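Long-range contacts in beta-catenin homolog sys-1 (Caenorhabditis elegans, PDB 3C2G), which acts as a beta-catenin-like transcription coregulator in the Wnt asymmetry pathway, binding the TCF factor pop-1 and activating or repressing target genes: residues G456-R461 with Y502-R507; T463-F468 with Q519-R524; S445-E450 with G496-A501; C551-L556 with H567-V572; T374-Y379 with E396-C401. All coordinates share one frame; numbering follows the deposited sequence.

Interaction 1 of 5, residues G456-R461 with Y502-R507; sequences GLLELR and YSWVFR
The indole of Trp504 takes the guanidinium of Arg461 over one of its faces, with NH1 of Arg461 above the ring centre and 3.2 Å from CD2 of Trp504. The guanidinium does not lie flat on the indole: the two planes stand 78° apart, and it comes down edge first. This is a cation-pi contact, CZ of Arg461 lying 4.6 Å from the centroid of the six-membered ring of Trp504 and 15° off the ring normal. Leu457 CD2 covers one face of the guanidinium over its centre, and the same methyl also reaches CZ2 of Trp504 at 4.1 Å. At the indole's edge, near its plane, CA of Leu458 sits 3.8 Å from CH2 of Trp504. Beyond it, CD1 of Leu458 touches CZ3 of Trp504 at 3.9 Å and also meets CG2 of Val505.

Trp504 holds CG anti to its backbone N (chi1 172°), which sends the long indole across the gap between two helix segments whose axes approach no closer than 11.7 Å. A large flat aromatic suits such a wide spacing. Arg461 suits its place because its extended chain lays a charge over the ring while NE and NH2 bond to the carbonyl oxygens of Cys446 and Cys449, which should fix the guanidinium's rotation. Outside this pairing, Glu459 of the same helix bonds through OE2 to a basic side chain of the bound pop-1 peptide. The contact thus joins a peptide-binding helix to the roughly antiparallel helix 494-507, packing of the kind that builds the all-helical superhelix of an armadillo domain.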
# COMPACT_ATOMS: atom_id res chain seq x y z
N GLY A 456 11.53 -10.87 -0.73
CA GLY A 456 10.35 -11.72 -0.63
C GLY A 456 10.59 -13.23 -0.60
O GLY A 456 9.70 -13.99 -0.24
N LEU A 457 11.80 -13.65 -0.97
CA LEU A 457 12.14 -15.06 -1.13
C LEU A 457 11.82 -15.95 0.08
O LEU A 457 11.31 -17.07 -0.08
CB LEU A 457 13.60 -15.21 -1.55
CG LEU A 457 14.04 -16.54 -2.16
CD1 LEU A 457 13.18 -16.93 -3.36
CD2 LEU A 457 15.50 -16.45 -2.58
N LEU A 458 12.12 -15.46 1.28
CA LEU A 458 11.91 -16.24 2.49
C LEU A 458 10.44 -16.61 2.68
O LEU A 458 10.12 -17.77 2.98
CB LEU A 458 12.42 -15.48 3.71
CG LEU A 458 12.17 -16.09 5.09
CD1 LEU A 458 12.75 -17.52 5.20
CD2 LEU A 458 12.71 -15.18 6.18
N GLU A 459 9.57 -15.63 2.49
CA GLU A 459 8.14 -15.80 2.70
C GLU A 459 7.56 -16.65 1.59
O GLU A 459 6.61 -17.40 1.82
CB GLU A 459 7.45 -14.43 2.76
CG GLU A 459 5.99 -14.48 3.21
CD GLU A 459 5.33 -13.11 3.36
OE1 GLU A 459 6.03 -12.13 3.72
OE2 GLU A 459 4.10 -13.03 3.13
N LEU A 460 8.13 -16.54 0.39
CA LEU A 460 7.75 -17.39 -0.73
C LEU A 460 8.04 -18.87 -0.47
O LEU A 460 7.21 -19.72 -0.74
CB LEU A 460 8.44 -16.94 -2.02
CG LEU A 460 8.16 -17.84 -3.24
CD1 LEU A 460 6.67 -17.90 -3.59
CD2 LEU A 460 8.96 -17.40 -4.44
N ARG A 461 9.23 -19.17 0.04
CA ARG A 461 9.65 -20.56 0.25
C ARG A 461 8.87 -21.18 1.39
O ARG A 461 8.54 -22.36 1.36
CB ARG A 461 11.16 -20.64 0.50
CG ARG A 461 11.95 -20.21 -0.72
CD ARG A 461 13.45 -20.27 -0.56
NE ARG A 461 14.03 -20.26 -1.89
CZ ARG A 461 15.32 -20.22 -2.17
NH1 ARG A 461 16.23 -20.16 -1.20
NH2 ARG A 461 15.71 -20.23 -3.44
N TYR A 502 15.97 -25.65 3.21
CA TYR A 502 16.24 -25.83 4.63
C TYR A 502 17.68 -25.42 4.97
O TYR A 502 17.90 -24.73 5.96
CB TYR A 502 15.96 -27.29 4.98
CG TYR A 502 16.12 -27.67 6.42
CD1 TYR A 502 15.11 -27.42 7.36
CD2 TYR A 502 17.26 -28.34 6.84
CE1 TYR A 502 15.27 -27.81 8.70
CE2 TYR A 502 17.43 -28.74 8.17
CZ TYR A 502 16.44 -28.47 9.09
OH TYR A 502 16.65 -28.88 10.38
N SER A 503 18.65 -25.84 4.14
CA SER A 503 20.04 -25.41 4.26
C SER A 503 20.18 -23.90 4.12
O SER A 503 20.82 -23.25 4.93
CB SER A 503 20.90 -26.08 3.19
OG SER A 503 21.13 -27.44 3.51
N TRP A 504 19.56 -23.36 3.08
CA TRP A 504 19.60 -21.93 2.78
C TRP A 504 19.18 -21.06 3.96
O TRP A 504 19.82 -20.05 4.25
CB TRP A 504 18.71 -21.64 1.57
CG TRP A 504 18.52 -20.19 1.28
CD1 TRP A 504 19.37 -19.37 0.59
CD2 TRP A 504 17.39 -19.38 1.64
NE1 TRP A 504 18.85 -18.11 0.51
CE2 TRP A 504 17.63 -18.08 1.14
CE3 TRP A 504 16.20 -19.64 2.32
CZ2 TRP A 504 16.73 -17.04 1.31
CZ3 TRP A 504 15.29 -18.59 2.50
CH2 TRP A 504 15.57 -17.31 2.00
N VAL A 505 18.12 -21.47 4.63
CA VAL A 505 17.57 -20.68 5.73
C VAL A 505 18.57 -20.54 6.89
O VAL A 505 18.62 -19.51 7.56
CB VAL A 505 16.16 -21.22 6.18
CG1 VAL A 505 16.29 -22.32 7.23
CG2 VAL A 505 15.33 -20.09 6.72
N PHE A 506 19.39 -21.56 7.10
CA PHE A 506 20.39 -21.49 8.16
C PHE A 506 21.58 -20.58 7.85
O PHE A 506 22.26 -20.11 8.75
CB PHE A 506 20.82 -22.88 8.61
CG PHE A 506 19.76 -23.59 9.40
CD1 PHE A 506 19.55 -23.28 10.74
CD2 PHE A 506 18.94 -24.54 8.79
CE1 PHE A 506 18.56 -23.91 11.46
CE2 PHE A 506 17.94 -25.18 9.50
CZ PHE A 506 17.75 -24.87 10.84
N ARG A 507 21.81 -20.32 6.57
CA ARG A 507 22.87 -19.44 6.12
C ARG A 507 22.41 -17.98 6.04
O ARG A 507 23.22 -17.09 5.81
CB ARG A 507 23.41 -19.90 4.76
CG ARG A 507 24.13 -21.24 4.80
CD ARG A 507 24.88 -21.53 3.51
NE ARG A 507 24.15 -22.45 2.63
CZ ARG A 507 23.45 -22.08 1.56
NH1 ARG A 507 23.37 -20.80 1.22
NH2 ARG A 507 22.84 -23.00 0.82

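Interaction 2 of 5, residues T463-F468 with Q519-R524; sequences TILRSF and QQLVER
In the armadillo superhelix of this protein, Leu465 of helix 457-472 packs on Leu521 and Arg524 of the roughly parallel helix 515-535. The segment axes come within 9.3 Å at an angle of 28°. Leu465 and Arg524 approach at their roots, CB of Leu465 lying 3.9 Å from CB of Arg524. The isobutyl group of Leu465 then runs on to helix 515-535, where its CD1 touches CG of Leu521 at 3.9 Å and the carbonyl O of Leu521 at 3.5 Å.

Arg524, extended with CG beside the backbone N (chi1 -75°), reaches past Arg466, and its NH1 makes a hydrogen bond to the carbonyl O of Ser462. One face of its guanidinium has Gln520 OE1 over the rim; the other is covered by the bent aliphatic stem of Arg466, though the exact spacing there is doubtful. NH1 of Arg466 and NH2 of Arg524 are 4.5 Å apart, a pair of like charges that probably repel mildly. Arginine suits this place because its methylene chain packs while its end finds a carbonyl.

Around the contact, Leu465 also rests on Ile498 of helix 494-507, Leu521 on Val505 of that helix, and Thr463 on Cys399 of helix 388-409.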
# COMPACT_ATOMS: atom_id res chain seq x y z
N THR A 463 5.78 -20.35 2.09
CA THR A 463 4.42 -20.51 1.55
C THR A 463 4.33 -21.71 0.60
O THR A 463 3.32 -22.40 0.55
CB THR A 463 3.95 -19.22 0.82
OG1 THR A 463 4.01 -18.12 1.73
CG2 THR A 463 2.52 -19.34 0.30
N ILE A 464 5.40 -21.94 -0.15
CA ILE A 464 5.45 -23.08 -1.05
C ILE A 464 5.39 -24.40 -0.28
O ILE A 464 4.68 -25.33 -0.68
CB ILE A 464 6.70 -23.04 -1.93
CG1 ILE A 464 6.59 -21.91 -2.95
CG2 ILE A 464 6.91 -24.39 -2.62
CD1 ILE A 464 7.89 -21.64 -3.69
N LEU A 465 6.13 -24.49 0.83
CA LEU A 465 6.13 -25.71 1.62
C LEU A 465 4.72 -25.99 2.08
O LEU A 465 4.26 -27.14 2.05
CB LEU A 465 7.08 -25.60 2.82
CG LEU A 465 8.56 -25.43 2.51
CD1 LEU A 465 9.36 -25.27 3.81
CD2 LEU A 465 9.10 -26.59 1.67
N ARG A 466 4.03 -24.93 2.49
CA ARG A 466 2.66 -25.04 2.96
C ARG A 466 1.74 -25.56 1.85
O ARG A 466 0.91 -26.44 2.08
CB ARG A 466 2.18 -23.69 3.48
CG ARG A 466 1.46 -23.78 4.81
CD ARG A 466 -0.01 -23.95 4.64
NE ARG A 466 -0.60 -24.68 5.76
CZ ARG A 466 -1.52 -24.17 6.57
NH1 ARG A 466 -1.94 -22.92 6.39
NH2 ARG A 466 -2.02 -24.92 7.55
N SER A 467 1.90 -25.03 0.64
CA SER A 467 1.13 -25.49 -0.50
C SER A 467 1.26 -27.00 -0.72
O SER A 467 0.26 -27.67 -0.95
CB SER A 467 1.51 -24.72 -1.76
OG SER A 467 0.90 -23.45 -1.75
N PHE A 468 2.48 -27.52 -0.66
CA PHE A 468 2.75 -28.93 -0.82
C PHE A 468 2.13 -29.74 0.31
O PHE A 468 1.51 -30.77 0.06
CB PHE A 468 4.25 -29.21 -0.91
CG PHE A 468 4.84 -28.86 -2.24
CD1 PHE A 468 4.35 -29.43 -3.40
CD2 PHE A 468 5.90 -27.96 -2.33
CE1 PHE A 468 4.91 -29.09 -4.65
CE2 PHE A 468 6.46 -27.62 -3.58
CZ PHE A 468 5.96 -28.19 -4.72
N GLN A 519 11.55 -19.61 11.52
CA GLN A 519 11.03 -20.67 12.34
C GLN A 519 9.89 -21.42 11.63
O GLN A 519 9.88 -22.65 11.66
CB GLN A 519 10.60 -20.13 13.71
CG GLN A 519 10.00 -21.19 14.66
CD GLN A 519 10.95 -22.35 14.95
OE1 GLN A 519 12.18 -22.19 14.93
NE2 GLN A 519 10.39 -23.52 15.21
N GLN A 520 8.97 -20.71 10.98
CA GLN A 520 7.84 -21.38 10.32
C GLN A 520 8.26 -22.21 9.10
O GLN A 520 7.62 -23.21 8.79
CB GLN A 520 6.66 -20.45 10.02
CG GLN A 520 6.77 -19.61 8.75
CD GLN A 520 5.45 -18.93 8.32
OE1 GLN A 520 4.43 -18.98 9.02
NE2 GLN A 520 5.48 -18.28 7.15
N LEU A 521 9.34 -21.82 8.43
CA LEU A 521 9.88 -22.56 7.30
C LEU A 521 10.47 -23.88 7.77
O LEU A 521 10.32 -24.91 7.11
CB LEU A 521 10.95 -21.75 6.56
CG LEU A 521 11.49 -22.35 5.26
CD1 LEU A 521 11.85 -21.27 4.29
CD2 LEU A 521 12.69 -23.26 5.49
N VAL A 522 11.17 -23.83 8.90
CA VAL A 522 11.79 -24.99 9.51
C VAL A 522 10.72 -26.02 9.88
O VAL A 522 10.85 -27.20 9.53
CB VAL A 522 12.62 -24.57 10.74
CG1 VAL A 522 12.97 -25.76 11.60
CG2 VAL A 522 13.89 -23.85 10.28
N GLU A 523 9.66 -25.55 10.54
CA GLU A 523 8.56 -26.40 11.00
C GLU A 523 7.85 -27.04 9.83
O GLU A 523 7.54 -28.23 9.84
CB GLU A 523 7.56 -25.59 11.84
CG GLU A 523 8.12 -25.12 13.18
CD GLU A 523 7.14 -24.27 13.98
OE1 GLU A 523 7.60 -23.30 14.65
OE2 GLU A 523 5.91 -24.56 13.96
N ARG A 524 7.59 -26.23 8.80
CA ARG A 524 6.91 -26.72 7.62
C ARG A 524 7.75 -27.75 6.88
O ARG A 524 7.20 -28.66 6.27
CB ARG A 524 6.49 -25.56 6.70
CG ARG A 524 5.30 -24.83 7.24
CD ARG A 524 5.02 -23.55 6.51
NE ARG A 524 3.85 -22.89 7.07
CZ ARG A 524 3.27 -21.82 6.54
NH1 ARG A 524 3.76 -21.29 5.43
NH2 ARG A 524 2.19 -21.29 7.11

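Interaction 3 of 5, residues S445-E450 with G496-A501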
# COMPACT_ATOMS: atom_id res chain seq x y z
N SER A 445 11.83 -25.20 -8.23
CA SER A 445 12.98 -24.36 -8.54
C SER A 445 13.02 -23.02 -7.77
O SER A 445 14.10 -22.53 -7.48
CB SER A 445 13.16 -24.19 -10.06
OG SER A 445 12.35 -23.15 -10.57
N CYS A 446 11.87 -22.45 -7.41
CA CYS A 446 11.82 -21.29 -6.48
C CYS A 446 12.40 -21.64 -5.11
O CYS A 446 12.87 -20.77 -4.36
CB CYS A 446 10.39 -20.84 -6.22
SG CYS A 446 9.49 -20.21 -7.62
N LEU A 447 12.32 -22.92 -4.79
CA LEU A 447 12.65 -23.42 -3.47
C LEU A 447 14.15 -23.49 -3.33
O LEU A 447 14.68 -23.36 -2.22
CB LEU A 447 12.04 -24.81 -3.34
CG LEU A 447 11.31 -25.24 -2.08
CD1 LEU A 447 10.48 -24.13 -1.45
CD2 LEU A 447 10.45 -26.44 -2.44
N SER A 448 14.84 -23.69 -4.45
CA SER A 448 16.27 -23.97 -4.44
C SER A 448 17.18 -23.07 -5.30
O SER A 448 18.39 -23.26 -5.30
CB SER A 448 16.51 -25.43 -4.82
OG SER A 448 16.37 -25.60 -6.22
N CYS A 449 16.62 -22.11 -6.04
CA CYS A 449 17.47 -21.24 -6.88
C CYS A 449 18.49 -20.44 -6.05
O CYS A 449 18.24 -20.10 -4.89
CB CYS A 449 16.63 -20.33 -7.81
SG CYS A 449 15.27 -19.40 -7.03
N GLU A 450 19.65 -20.18 -6.63
CA GLU A 450 20.75 -19.51 -5.92
C GLU A 450 21.06 -18.15 -6.53
O GLU A 450 21.29 -18.05 -7.74
CB GLU A 450 22.01 -20.38 -5.90
N GLY A 496 15.14 -33.22 -2.59
CA GLY A 496 16.38 -32.46 -2.81
C GLY A 496 16.15 -30.96 -2.72
O GLY A 496 16.93 -30.24 -2.10
N HIS A 497 15.07 -30.50 -3.34
CA HIS A 497 14.69 -29.10 -3.27
C HIS A 497 14.23 -28.62 -1.89
O HIS A 497 14.60 -27.52 -1.47
CB HIS A 497 13.67 -28.76 -4.36
CG HIS A 497 14.20 -28.97 -5.74
ND1 HIS A 497 15.00 -28.04 -6.38
CD2 HIS A 497 14.08 -30.01 -6.60
CE1 HIS A 497 15.34 -28.50 -7.57
NE2 HIS A 497 14.79 -29.69 -7.73
N ILE A 498 13.46 -29.44 -1.17
CA ILE A 498 13.07 -29.10 0.20
C ILE A 498 14.35 -28.92 1.02
O ILE A 498 14.48 -27.95 1.78
CB ILE A 498 12.25 -30.22 0.91
CG1 ILE A 498 11.02 -30.69 0.11
CG2 ILE A 498 11.89 -29.84 2.33
CD1 ILE A 498 10.01 -29.67 -0.19
N CYS A 499 15.29 -29.86 0.85
CA CYS A 499 16.55 -29.86 1.61
C CYS A 499 17.43 -28.66 1.29
O CYS A 499 18.11 -28.15 2.16
CB CYS A 499 17.31 -31.17 1.38
SG CYS A 499 16.53 -32.65 2.12
N ALA A 500 17.39 -28.19 0.05
CA ALA A 500 18.12 -26.99 -0.33
C ALA A 500 17.58 -25.73 0.36
O ALA A 500 18.35 -24.86 0.77
CB ALA A 500 18.13 -26.83 -1.82
N ALA A 501 16.26 -25.64 0.51
CA ALA A 501 15.66 -24.47 1.14
C ALA A 501 15.97 -24.46 2.63
O ALA A 501 16.23 -23.42 3.22
CB ALA A 501 14.17 -24.44 0.91
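Ser448 and His497 join the end of helix 437-448 to helix 494-507 through a single hydrogen bond, OG of Ser448 lying 2.8 Å from ND1 of His497. Either could be the donor. The serine torsion explains the meeting: with chi1 at 77°, OG stands between the backbone N and the carbonyl carbon and points at the edge of the imidazole, in the ring plane. His497 keeps CG anti to its carbonyl carbon (chi1 -62°), which brings the ring alongside the end of the other helix.

Leu447 is less relaxed, its chi1 of -136° falling away from the staggered positions. It nevertheless runs side by side with Ile498, pointing the same way, with CD2 of Leu447 4.0 Å from CD1 of Ile498. Small residues allow the backbones to come close. CB of Ser448 is 3.7 Å from CB of Ala500, and the carbonyl O of Leu447 lies 3.4 Å from CB of Ala501. The CA atoms of Ser448 and Ala500 are accordingly just 5.4 Å apart.

The imidazole is also held at its far side, NE2 making weak hydrogen bonds to Asp487 OD1 and Glu492 O. With a leucine in place of His497, the buried hydroxyl of Ser448 would probably lose its mate, and Asp487 and Glu492 O their weak bonds to the ring.

In this interhelical packing of the armadillo domain, the chemistry implies a division of labour: apolar contacts and alanines supply close fit, while histidine, with ND1 and NE2 each available to a partner, ties a buried serine to the segment preceding its own helix.

Interaction 4 of 5, residues C551-L556 with H567-V572; sequences CPLNLL and HNVLVV
Val569 turns CG1 anti to its backbone N (chi1 157°) and Leu556 sets CG anti to its carbonyl carbon (chi1 -62°), so that the two side chains reach toward each other tip to tip. Their closest approach is 3.8 Å, from CG of Leu556 to CG1 of Val569. That one methyl is shared widely: CG1 of Val569 also lies 3.8 Å from the carbonyl O of Pro552, and touches CA of Leu553 as closely. The other branch, CG2 of Val569, faces CD2 of Leu555 at 4.3 Å. Val569 thus packs against one side of the short 3-10 segment, and a compact branched residue suits that place because each methyl finds a different neighbour.

That turn spans 552-556. Its amides bond three residues back, Leu555 N to Pro552 O at 2.7 Å and Leu556 N to Leu553 O at 3.0 Å. Proline fits at the start, where no amide hydrogen is needed, and its ring adds a contact of 4.3 Å from CB of Pro552 to CG1 of Val572. Farther along, CD1 of Leu553 meets CD2 of Leu570 at the same distance.

Pro552 also packs on Trp587, Leu555 on Val522 of helix 515-535, and Leu570 on helix 603-613. The contact therefore lays the connection preceding helix 563-579 back onto that helix, near the C-terminal end of the armadillo domain. Across the two segments no hydrogen bond forms: the turn's internal hydrogen bonds take up the amides of Asn554, Leu555 and Leu556, and what joins it to the helix is apolar fit, a matter of shape.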
# COMPACT_ATOMS: atom_id res chain seq x y z
N CYS A 551 21.06 -33.78 11.79
CA CYS A 551 20.14 -34.23 12.85
C CYS A 551 19.05 -33.23 13.22
O CYS A 551 19.33 -32.24 13.89
CB CYS A 551 20.94 -34.56 14.10
SG CYS A 551 19.92 -35.36 15.35
N PRO A 552 17.79 -33.49 12.81
CA PRO A 552 16.68 -32.59 13.15
C PRO A 552 16.49 -32.41 14.65
O PRO A 552 16.07 -31.34 15.08
CB PRO A 552 15.46 -33.28 12.54
CG PRO A 552 16.02 -34.15 11.46
CD PRO A 552 17.34 -34.64 12.00
N LEU A 553 16.83 -33.43 15.44
CA LEU A 553 16.73 -33.34 16.90
C LEU A 553 17.39 -32.09 17.46
O LEU A 553 16.90 -31.50 18.43
CB LEU A 553 17.27 -34.61 17.58
CG LEU A 553 17.00 -34.76 19.09
CD1 LEU A 553 15.52 -34.51 19.47
CD2 LEU A 553 17.45 -36.13 19.61
N ASN A 554 18.47 -31.65 16.82
CA ASN A 554 19.19 -30.44 17.23
C ASN A 554 18.37 -29.14 17.08
O ASN A 554 18.75 -28.10 17.62
CB ASN A 554 20.53 -30.34 16.49
CG ASN A 554 21.52 -31.44 16.89
OD1 ASN A 554 21.54 -31.89 18.04
ND2 ASN A 554 22.35 -31.87 15.94
N LEU A 555 17.25 -29.21 16.35
CA LEU A 555 16.29 -28.11 16.28
C LEU A 555 15.63 -27.82 17.63
O LEU A 555 15.04 -26.76 17.83
CB LEU A 555 15.19 -28.45 15.27
CG LEU A 555 15.15 -27.94 13.83
CD1 LEU A 555 16.49 -27.42 13.29
CD2 LEU A 555 14.62 -29.07 12.95
N LEU A 556 15.71 -28.78 18.54
CA LEU A 556 15.04 -28.69 19.83
C LEU A 556 15.96 -28.20 20.92
O LEU A 556 15.53 -28.04 22.06
CB LEU A 556 14.47 -30.04 20.25
CG LEU A 556 13.41 -30.72 19.38
CD1 LEU A 556 12.89 -31.94 20.12
CD2 LEU A 556 12.27 -29.78 19.04
N HIS A 567 6.91 -33.20 18.67
CA HIS A 567 6.43 -34.51 18.27
C HIS A 567 6.87 -34.81 16.85
O HIS A 567 7.29 -35.93 16.56
CB HIS A 567 4.91 -34.59 18.39
CG HIS A 567 4.34 -35.92 18.00
ND1 HIS A 567 4.48 -37.05 18.78
CD2 HIS A 567 3.64 -36.31 16.90
CE1 HIS A 567 3.89 -38.07 18.18
NE2 HIS A 567 3.38 -37.65 17.04
N ASN A 568 6.79 -33.80 15.97
CA ASN A 568 7.16 -33.99 14.57
C ASN A 568 8.65 -34.30 14.42
O ASN A 568 9.06 -35.18 13.65
CB ASN A 568 6.75 -32.78 13.73
CG ASN A 568 5.29 -32.83 13.30
OD1 ASN A 568 4.63 -33.86 13.43
ND2 ASN A 568 4.80 -31.73 12.77
N VAL A 569 9.45 -33.57 15.18
CA VAL A 569 10.88 -33.73 15.16
C VAL A 569 11.26 -35.12 15.66
O VAL A 569 12.08 -35.79 15.05
CB VAL A 569 11.56 -32.62 15.97
CG1 VAL A 569 12.94 -33.04 16.43
CG2 VAL A 569 11.64 -31.35 15.13
N LEU A 570 10.62 -35.57 16.73
CA LEU A 570 10.89 -36.90 17.27
C LEU A 570 10.53 -37.99 16.28
O LEU A 570 11.31 -38.93 16.07
CB LEU A 570 10.13 -37.12 18.58
CG LEU A 570 10.57 -36.26 19.76
CD1 LEU A 570 9.52 -36.27 20.86
CD2 LEU A 570 11.91 -36.70 20.29
N VAL A 571 9.36 -37.87 15.66
CA VAL A 571 8.84 -38.90 14.79
C VAL A 571 9.66 -39.01 13.51
O VAL A 571 9.98 -40.12 13.07
CB VAL A 571 7.35 -38.68 14.49
CG1 VAL A 571 6.84 -39.61 13.37
CG2 VAL A 571 6.52 -38.89 15.77
N VAL A 572 10.00 -37.86 12.91
CA VAL A 572 10.75 -37.86 11.67
C VAL A 572 12.13 -38.48 11.88
O VAL A 572 12.62 -39.23 11.04
CB VAL A 572 10.85 -36.44 10.99
CG1 VAL A 572 11.93 -35.57 11.61
CG2 VAL A 572 11.12 -36.59 9.51

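Interaction 5 of 5, residues T374-Y379 with E396-C401; sequences TIISKY and EIICNC
Tyr379 OH, hydrogen-bonded to Asp339 OD1, is also met by Ile397, whose CD1 lies 3.4 Å from that oxygen. A tyrosine suits this place because its ring packs while its hydroxyl carries on to a polar partner. CG2 of Ile397 touches the ring at 3.9 Å from CE2 of Tyr379, the two side chains crossing at about a right angle.

Ile397 holds CG2 anti to its backbone N and CG1 beside it (chi1 -70°), which splits its branches: CD1 goes to the hydroxyl, while CG2 also meets CG2 of Ile375 at 3.8 Å. Replacing Ile397 by an alanine is likely to open a gap between Tyr379 and Ile375, with the aromatic ring less firmly seated. Cys401 is small enough to sit between two isoleucines, SG lying 3.7 Å from CG2 of Ile375 and CB 3.6 Å from CD1 of Ile376. Ile376 CG1 and Ile398 CG2 complete the apolar seam.

In this armadillo domain, the contact packs helix 368-377 and the residues just after it against helix 388-409. Ile397 rests on Ile342 of helix 339-352, Ile376 on Ile439 of helix 437-448, and Ile398 on Leu460 of helix 457-472, while Asn400 packs on an aromatic side chain of the bound peptide.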
# COMPACT_ATOMS: atom_id res chain seq x y z
N THR A 374 -2.45 -20.33 -14.07
CA THR A 374 -2.01 -19.59 -15.22
C THR A 374 -1.04 -18.45 -14.85
O THR A 374 -0.06 -18.22 -15.53
CB THR A 374 -3.23 -19.03 -15.98
OG1 THR A 374 -4.12 -20.10 -16.29
CG2 THR A 374 -2.82 -18.31 -17.28
N ILE A 375 -1.32 -17.75 -13.75
CA ILE A 375 -0.47 -16.63 -13.34
C ILE A 375 0.91 -17.10 -12.92
O ILE A 375 1.91 -16.52 -13.31
CB ILE A 375 -1.12 -15.77 -12.24
CG1 ILE A 375 -2.32 -15.04 -12.81
CG2 ILE A 375 -0.16 -14.74 -11.72
CD1 ILE A 375 -3.40 -14.85 -11.78
N ILE A 376 0.96 -18.15 -12.12
CA ILE A 376 2.24 -18.70 -11.69
C ILE A 376 3.07 -19.18 -12.90
O ILE A 376 4.25 -18.88 -13.00
CB ILE A 376 2.05 -19.82 -10.66
CG1 ILE A 376 1.50 -19.22 -9.36
CG2 ILE A 376 3.35 -20.55 -10.37
CD1 ILE A 376 0.84 -20.22 -8.47
N SER A 377 2.41 -19.88 -13.84
CA SER A 377 3.05 -20.51 -15.01
C SER A 377 3.68 -19.56 -16.02
O SER A 377 4.56 -19.98 -16.78
CB SER A 377 2.06 -21.39 -15.76
OG SER A 377 1.65 -22.47 -14.96
N LYS A 378 3.21 -18.32 -16.06
CA LYS A 378 3.64 -17.38 -17.09
C LYS A 378 5.03 -16.80 -16.85
O LYS A 378 5.64 -16.27 -17.77
CB LYS A 378 2.60 -16.25 -17.26
CG LYS A 378 2.66 -15.21 -16.15
CD LYS A 378 1.37 -14.40 -16.05
CE LYS A 378 1.49 -13.04 -16.71
NZ LYS A 378 0.19 -12.32 -16.62
N TYR A 379 5.54 -16.90 -15.63
CA TYR A 379 6.82 -16.29 -15.28
C TYR A 379 7.99 -17.24 -15.41
O TYR A 379 7.85 -18.44 -15.16
CB TYR A 379 6.80 -15.70 -13.86
CG TYR A 379 5.82 -14.58 -13.71
CD1 TYR A 379 6.07 -13.34 -14.30
CD2 TYR A 379 4.64 -14.75 -12.99
CE1 TYR A 379 5.16 -12.30 -14.17
CE2 TYR A 379 3.73 -13.72 -12.87
CZ TYR A 379 4.00 -12.50 -13.46
OH TYR A 379 3.10 -11.48 -13.33
N GLU A 396 6.66 -11.88 -5.01
CA GLU A 396 5.46 -11.51 -4.27
C GLU A 396 4.16 -11.93 -4.99
O GLU A 396 3.15 -12.23 -4.34
CB GLU A 396 5.46 -10.00 -4.02
CG GLU A 396 6.49 -9.52 -2.97
CD GLU A 396 6.75 -8.01 -3.04
OE1 GLU A 396 6.70 -7.43 -4.16
OE2 GLU A 396 7.01 -7.39 -1.98
N ILE A 397 4.18 -11.94 -6.32
CA ILE A 397 3.02 -12.39 -7.09
C ILE A 397 2.73 -13.90 -6.90
O ILE A 397 1.61 -14.28 -6.56
CB ILE A 397 3.16 -12.04 -8.59
CG1 ILE A 397 3.04 -10.52 -8.79
CG2 ILE A 397 2.10 -12.78 -9.41
CD1 ILE A 397 3.24 -10.04 -10.20
N ILE A 398 3.75 -14.73 -7.11
CA ILE A 398 3.62 -16.17 -6.90
C ILE A 398 3.22 -16.44 -5.46
O ILE A 398 2.39 -17.31 -5.18
CB ILE A 398 4.93 -16.90 -7.23
CG1 ILE A 398 5.26 -16.71 -8.71
CG2 ILE A 398 4.81 -18.41 -6.91
CD1 ILE A 398 6.69 -17.09 -9.04
N CYS A 399 3.81 -15.68 -4.54
CA CYS A 399 3.48 -15.82 -3.14
C CYS A 399 2.01 -15.53 -2.86
O CYS A 399 1.37 -16.27 -2.13
CB CYS A 399 4.37 -14.94 -2.29
SG CYS A 399 4.23 -15.35 -0.56
N ASN A 400 1.47 -14.46 -3.46
CA ASN A 400 0.04 -14.17 -3.40
C ASN A 400 -0.83 -15.31 -3.93
O ASN A 400 -1.85 -15.64 -3.33
CB ASN A 400 -0.31 -12.92 -4.21
CG ASN A 400 0.19 -11.64 -3.57
OD1 ASN A 400 0.42 -11.57 -2.36
ND2 ASN A 400 0.35 -10.60 -4.38
N CYS A 401 -0.46 -15.87 -5.07
CA CYS A 401 -1.26 -16.92 -5.70
C CYS A 401 -1.35 -18.17 -4.82
O CYS A 401 -2.44 -18.68 -4.58
CB CYS A 401 -0.75 -17.25 -7.09
SG CYS A 401 -1.00 -15.93 -8.32

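All five contacts are buried, yet their chemistry differs. Interactions 1, 2 and 3 form one cluster, centres 9 to 12 Å apart: interactions 1 and 2 share helix 457-472, interactions 1 and 3 share helix 494-507, and Arg461 bonds to carbonyls in interaction 3. There a cation-pi pair (interaction 1) and a serine-histidine hydrogen bond (interaction 3) add to the packing, while the arginines of interaction 2 pack through their aliphatic stems. Interactions 4 and 5 lie on opposite flanks, centres about 33 Å apart, and are chiefly apolar across their segments. Interaction 5 touches interaction 1 through Leu460 and the pop-1 peptide through Asn400; interaction 4 meets the cluster through Leu555, toward the C-terminal end.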